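Local atomic coordinates of protein bvu-3222 (Bacteroides vulgatus ATCC 8482, PDB entry 3FYF), a protein that is of unknown function but belongs to the DUF4251 family, is probably exported to the periplasm and built around an antiparallel sheet with a long helix ahead of it. Residues V34-V37 and Q38-A42; N41-N45 and G46-L50. All blocks are in the same frame, centred on the assembly; numbering follows the deposited sequence.

In the fold
Coming from the N terminus, the chain runs through helix 27-44, whose last turns carry interaction 1 and the start of interaction 2. Interaction 1 (34-37 with 38-42) lies wholly within this helix, each residue meeting the one a turn later, on a stretch that rests partly on strand 132-138. Interaction 2 (41-45 with 46-50) begins where interaction 1 ends, sharing Asn41 and Ala42, and closes the tight turn by which the chain leaves the helix and enters strand 48-52. The two follow one another, their centres about 8 Å apart. Together they lead from the helix into the antiparallel sheet, where strand 48-52 pairs with strands 71-75 and 158-166.

Interaction 1 (V34-V37 and Q38-A42); sequences VSYV and QAINA
Ile40 reaches back one helical turn to lie against the ring of Tyr36. Its CB sits 3.5 Å from Val37 O, close to the backbone of the preceding turn. CG1 comes next, placed beside the backbone N and anti to the carbonyl carbon (chi1 -64°), which sets it over one face of the phenol ring. Ile40 CG1 stands 4.0 Å from the centroid of the Tyr36 ring, displaced toward the rim, in a CH-pi contact. The same Ile40 CG1 lies 3.2 Å from Tyr36 O. The tip, Ile40 CD1, runs on past the rim on the same side, 3.7 Å from Tyr36 CE1, and also touches CZ and the phenolic OH. That hydroxyl has its polar partner in Gly117 O, so the outer end of the ring is tied to another part of the chain. On the exposed side Val37 and Asn41 run alongside each other, with Val37 CG1 3.7 Å from Asn41 ND2. Beneath the side chains run the helical backbone bonds, among them Ile40 N to Tyr36 O at 2.8 Å and Asn41 N to Val37 O at 2.9 Å. Ala39 and Ile40 both touch Leu138 of strand 132-138. The chemistry is thus divided: main-chain bonds hold the helix, while the Tyr36-Ile40 pair adds apolar and CH-pi contact whose aromatic member keeps its polar end bonded.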
ATOM      1  N   VAL B  34       8.762  16.170  -9.840  1.00 57.72           N
ATOM      2  CA  VAL B  34       8.448  17.449  -9.179  1.00 58.64           C
ATOM      3  C   VAL B  34       8.084  17.228  -7.708  1.00 57.21           C
ATOM      4  O   VAL B  34       8.624  17.896  -6.816  1.00 59.18           O
ATOM      5  CB  VAL B  34       7.326  18.230  -9.939  1.00 62.42           C
ATOM      6  CG1 VAL B  34       6.668  19.292  -9.053  1.00 58.42           C
ATOM      7  CG2 VAL B  34       7.883  18.863 -11.213  1.00 59.41           C
ATOM      8  N   SER B  35       7.196  16.264  -7.473  1.00 54.36           N
ATOM      9  CA  SER B  35       6.763  15.883  -6.130  1.00 54.81           C
ATOM     10  C   SER B  35       7.911  15.336  -5.275  1.00 53.57           C
ATOM     11  O   SER B  35       7.925  15.531  -4.063  1.00 55.49           O
ATOM     12  CB  SER B  35       5.648  14.844  -6.217  1.00 56.08           C
ATOM     13  OG  SER B  35       4.718  15.181  -7.226  1.00 61.09           O
ATOM     14  N   TYR B  36       8.855  14.656  -5.926  1.00 50.10           N
ATOM     15  CA  TYR B  36      10.057  14.129  -5.290  1.00 49.75           C
ATOM     16  C   TYR B  36      10.927  15.226  -4.683  1.00 52.38           C
ATOM     17  O   TYR B  36      11.223  15.179  -3.492  1.00 54.21           O
ATOM     18  CB  TYR B  36      10.859  13.304  -6.299  1.00 48.11           C
ATOM     19  CG  TYR B  36      12.204  12.807  -5.823  1.00 48.49           C
ATOM     20  CD1 TYR B  36      12.309  11.948  -4.731  1.00 49.78           C
ATOM     21  CD2 TYR B  36      13.369  13.163  -6.495  1.00 46.27           C
ATOM     22  CE1 TYR B  36      13.539  11.473  -4.312  1.00 43.88           C
ATOM     23  CE2 TYR B  36      14.608  12.696  -6.079  1.00 51.07           C
ATOM     24  CZ  TYR B  36      14.682  11.850  -4.986  1.00 51.24           C
ATOM     25  OH  TYR B  36      15.899  11.380  -4.571  1.00 49.39           O
ATOM     26  N   VAL B  37      11.310  16.205  -5.507  1.00 54.79           N
ATOM     27  CA  VAL B  37      12.140  17.348  -5.103  1.00 51.47           C
ATOM     28  C   VAL B  37      11.470  18.151  -3.977  1.00 53.04           C
ATOM     29  O   VAL B  37      12.125  18.532  -2.999  1.00 50.15           O
ATOM     30  CB  VAL B  37      12.489  18.246  -6.330  1.00 52.45           C
ATOM     31  CG1 VAL B  37      13.284  19.485  -5.921  1.00 53.17           C
ATOM     32  CG2 VAL B  37      13.266  17.447  -7.380  1.00 55.80           C
ATOM     33  N   GLN B  38      10.160  18.363  -4.106  1.00 52.87           N
ATOM     34  CA  GLN B  38       9.341  18.959  -3.043  1.00 53.56           C
ATOM     35  C   GLN B  38       9.359  18.164  -1.739  1.00 54.04           C
ATOM     36  O   GLN B  38       9.337  18.758  -0.660  1.00 57.44           O
ATOM     37  CB  GLN B  38       7.894  19.133  -3.506  1.00 54.33           C
ATOM     38  CG  GLN B  38       7.660  20.315  -4.447  1.00 55.95           C
ATOM     39  CD  GLN B  38       6.205  20.451  -4.874  1.00 61.39           C
ATOM     40  OE1 GLN B  38       5.371  19.584  -4.598  1.00 68.92           O
ATOM     41  NE2 GLN B  38       5.895  21.548  -5.559  1.00 75.27           N
ATOM     42  N   ALA B  39       9.377  16.833  -1.838  1.00 51.75           N
ATOM     43  CA  ALA B  39       9.445  15.961  -0.661  1.00 51.62           C
ATOM     44  C   ALA B  39      10.833  15.994  -0.011  1.00 48.48           C
ATOM     45  O   ALA B  39      10.937  16.057   1.213  1.00 51.36           O
ATOM     46  CB  ALA B  39       9.048  14.527  -1.019  1.00 51.53           C
ATOM     47  N   ILE B  40      11.877  15.953  -0.841  1.00 48.41           N
ATOM     48  CA  ILE B  40      13.281  16.085  -0.412  1.00 49.84           C
ATOM     49  C   ILE B  40      13.485  17.387   0.365  1.00 52.38           C
ATOM     50  O   ILE B  40      13.989  17.371   1.494  1.00 53.35           O
ATOM     51  CB  ILE B  40      14.254  16.057  -1.638  1.00 52.67           C
ATOM     52  CG1 ILE B  40      14.207  14.707  -2.353  1.00 57.73           C
ATOM     53  CG2 ILE B  40      15.701  16.395  -1.237  1.00 54.03           C
ATOM     54  CD1 ILE B  40      14.931  13.610  -1.642  1.00 50.45           C
ATOM     55  N   ASN B  41      13.065  18.498  -0.243  1.00 55.00           N
ATOM     56  CA  ASN B  41      13.149  19.831   0.367  1.00 59.85           C
ATOM     57  C   ASN B  41      12.298  19.995   1.619  1.00 59.54           C
ATOM     58  O   ASN B  41      12.672  20.727   2.534  1.00 64.78           O
ATOM     59  CB  ASN B  41      12.794  20.917  -0.652  1.00 60.85           C
ATOM     60  CG  ASN B  41      13.819  21.029  -1.768  1.00 63.09           C
ATOM     61  OD1 ASN B  41      14.974  20.626  -1.619  1.00 70.95           O
ATOM     62  ND2 ASN B  41      13.397  21.577  -2.896  1.00 65.50           N
ATOM     63  N   ALA B  42      11.163  19.301   1.663  1.00 61.15           N
ATOM     64  CA  ALA B  42      10.319  19.289   2.853  1.00 56.04           C
ATOM     65  C   ALA B  42      11.003  18.555   4.001  1.00 55.47           C
ATOM     66  O   ALA B  42      10.893  18.970   5.156  1.00 55.56           O
ATOM     67  CB  ALA B  42       8.984  18.661   2.551  1.00 57.46           C
TER

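Interaction 2 (N41-N45 and G46-L50); sequences NALKN and GSFVL
Phe48 lays one face of its ring under Leu43, whose CD2 methyl stands over the ring centre. Leu43 CD2 is 3.8 Å from the centroid of the Phe48 ring and only 13° off the ring normal, a well-centred CH-pi contact. Leu43 CD2 comes closest to CE2 of Phe48, at 3.7 Å, and the two side chains cross obliquely. The ring gets there because CG of Phe48 lies between its own backbone N and carbonyl carbon (chi1 63°), which turns it back toward the helix end. Ala42 O comes up to the rim of the ring, close to the plane, 3.5 Å from Phe48 CD2, while the CB atoms of Ala42 and Phe48 pack 3.8 Å apart. Ala42 O also accepts Ser47 N at 3.0 Å, with an N-H...O angle of 153°. A weak second bond runs from Gly46 N to Leu43 O at 3.3 Å. With Gly46 at positive phi, these bonds form a Schellman motif that ends the helix. The positive phi favours a glycine at this position. An alanine in place of Phe48 would remove the ring under Leu43 CD2 and is likely to open a gap between the helix end and the sheet. Ser47 and Phe48 continue the path into the sheet through backbone bonds to Tyr167 and Val74, respectively. Leu43 and Phe48 both touch Leu164 of strand 158-166, and Tyr121 of strand 119-126 meets the Phe48 ring edge-to-face. The C-terminal end of helix 27-44 is therefore packed against the sheet by way of Leu43 and Phe48 together, the latter in strand 48-52, which pairs with strands 71-75 and 158-166.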
ATOM      1  N   ASN B  41      13.065  18.498  -0.243  1.00 55.00           N
ATOM      2  CA  ASN B  41      13.149  19.831   0.367  1.00 59.85           C
ATOM      3  C   ASN B  41      12.298  19.995   1.619  1.00 59.54           C
ATOM      4  O   ASN B  41      12.672  20.727   2.534  1.00 64.78           O
ATOM      5  CB  ASN B  41      12.794  20.917  -0.652  1.00 60.85           C
ATOM      6  CG  ASN B  41      13.819  21.029  -1.768  1.00 63.09           C
ATOM      7  OD1 ASN B  41      14.974  20.626  -1.619  1.00 70.95           O
ATOM      8  ND2 ASN B  41      13.397  21.577  -2.896  1.00 65.50           N
ATOM      9  N   ALA B  42      11.163  19.301   1.663  1.00 61.15           N
ATOM     10  CA  ALA B  42      10.319  19.289   2.853  1.00 56.04           C
ATOM     11  C   ALA B  42      11.003  18.555   4.001  1.00 55.47           C
ATOM     12  O   ALA B  42      10.893  18.970   5.156  1.00 55.56           O
ATOM     13  CB  ALA B  42       8.984  18.661   2.551  1.00 57.46           C
ATOM     14  N   LEU B  43      11.713  17.478   3.674  1.00 52.91           N
ATOM     15  CA  LEU B  43      12.428  16.684   4.678  1.00 55.71           C
ATOM     16  C   LEU B  43      13.656  17.421   5.202  1.00 55.16           C
ATOM     17  O   LEU B  43      13.932  17.381   6.396  1.00 54.64           O
ATOM     18  CB  LEU B  43      12.846  15.320   4.118  1.00 53.23           C
ATOM     19  CG  LEU B  43      11.795  14.229   3.887  1.00 51.75           C
ATOM     20  CD1 LEU B  43      12.405  13.100   3.059  1.00 53.72           C
ATOM     21  CD2 LEU B  43      11.219  13.689   5.189  1.00 50.06           C
ATOM     22  N   LYS B  44      14.376  18.078   4.292  1.00 58.08           N
ATOM     23  CA  LYS B  44      15.564  18.871   4.609  1.00 58.90           C
ATOM     24  C   LYS B  44      15.228  20.027   5.539  1.00 61.24           C
ATOM     25  O   LYS B  44      15.931  20.264   6.519  1.00 63.08           O
ATOM     26  CB  LYS B  44      16.208  19.415   3.328  1.00 58.32           C
ATOM     27  CG  LYS B  44      17.034  18.400   2.569  1.00 56.34           C
ATOM     28  CD  LYS B  44      17.693  19.010   1.347  1.00 70.50           C
ATOM     29  CE  LYS B  44      18.606  18.004   0.655  1.00 76.89           C
ATOM     30  NZ  LYS B  44      19.743  17.573   1.517  1.00 80.43           N
ATOM     31  N   ASN B  45      14.134  20.722   5.241  1.00 65.32           N
ATOM     32  CA  ASN B  45      13.707  21.871   6.038  1.00 66.43           C
ATOM     33  C   ASN B  45      12.885  21.507   7.283  1.00 64.70           C
ATOM     34  O   ASN B  45      12.501  22.390   8.057  1.00 66.85           O
ATOM     35  CB  ASN B  45      12.969  22.886   5.158  1.00 66.88           C
ATOM     36  CG  ASN B  45      13.831  23.409   4.015  1.00 72.95           C
ATOM     37  OD1 ASN B  45      13.336  23.658   2.915  1.00 78.28           O
ATOM     38  ND2 ASN B  45      15.130  23.571   4.271  1.00 74.21           N
ATOM     39  N   GLY B  46      12.631  20.210   7.468  1.00 62.37           N
ATOM     40  CA  GLY B  46      11.907  19.689   8.630  1.00 58.19           C
ATOM     41  C   GLY B  46      10.467  20.160   8.719  1.00 58.91           C
ATOM     42  O   GLY B  46       9.928  20.335   9.813  1.00 59.15           O
ATOM     43  N   SER B  47       9.857  20.380   7.559  1.00 58.28           N
ATOM     44  CA  SER B  47       8.497  20.893   7.473  1.00 58.77           C
ATOM     45  C   SER B  47       7.721  20.048   6.467  1.00 55.00           C
ATOM     46  O   SER B  47       7.685  20.357   5.272  1.00 56.41           O
ATOM     47  CB  SER B  47       8.507  22.376   7.074  1.00 59.51           C
ATOM     48  OG  SER B  47       7.213  22.953   7.173  1.00 61.03           O
ATOM     49  N   PHE B  48       7.113  18.973   6.960  1.00 54.80           N
ATOM     50  CA  PHE B  48       6.453  17.990   6.096  1.00 54.82           C
ATOM     51  C   PHE B  48       5.317  17.239   6.770  1.00 53.79           C
ATOM     52  O   PHE B  48       5.185  17.221   7.998  1.00 49.29           O
ATOM     53  CB  PHE B  48       7.464  16.972   5.535  1.00 54.36           C
ATOM     54  CG  PHE B  48       8.145  16.132   6.589  1.00 54.44           C
ATOM     55  CD1 PHE B  48       7.560  14.952   7.053  1.00 56.35           C
ATOM     56  CD2 PHE B  48       9.382  16.508   7.096  1.00 49.80           C
ATOM     57  CE1 PHE B  48       8.183  14.183   8.020  1.00 55.91           C
ATOM     58  CE2 PHE B  48      10.015  15.742   8.055  1.00 49.53           C
ATOM     59  CZ  PHE B  48       9.413  14.574   8.517  1.00 58.84           C
ATOM     60  N   VAL B  49       4.512  16.594   5.938  1.00 51.12           N
ATOM     61  CA  VAL B  49       3.465  15.697   6.410  1.00 51.66           C
ATOM     62  C   VAL B  49       3.384  14.493   5.469  1.00 51.27           C
ATOM     63  O   VAL B  49       3.516  14.635   4.250  1.00 50.21           O
ATOM     64  CB  VAL B  49       2.104  16.461   6.590  1.00 52.31           C
ATOM     65  CG1 VAL B  49       1.985  17.532   5.572  1.00 47.75           C
ATOM     66  CG2 VAL B  49       0.877  15.541   6.561  1.00 43.31           C
ATOM     67  N   LEU B  50       3.239  13.303   6.042  1.00 54.26           N
ATOM     68  CA  LEU B  50       2.875  12.147   5.244  1.00 54.07           C
ATOM     69  C   LEU B  50       1.379  11.924   5.360  1.00 51.45           C
ATOM     70  O   LEU B  50       0.872  11.614   6.431  1.00 51.74           O
ATOM     71  CB  LEU B  50       3.650  10.883   5.631  1.00 50.46           C
ATOM     72  CG  LEU B  50       3.306   9.751   4.643  1.00 58.16           C
ATOM     73  CD1 LEU B  50       4.543   9.179   4.026  1.00 49.69           C
ATOM     74  CD2 LEU B  50       2.401   8.647   5.212  1.00 49.84           C
TER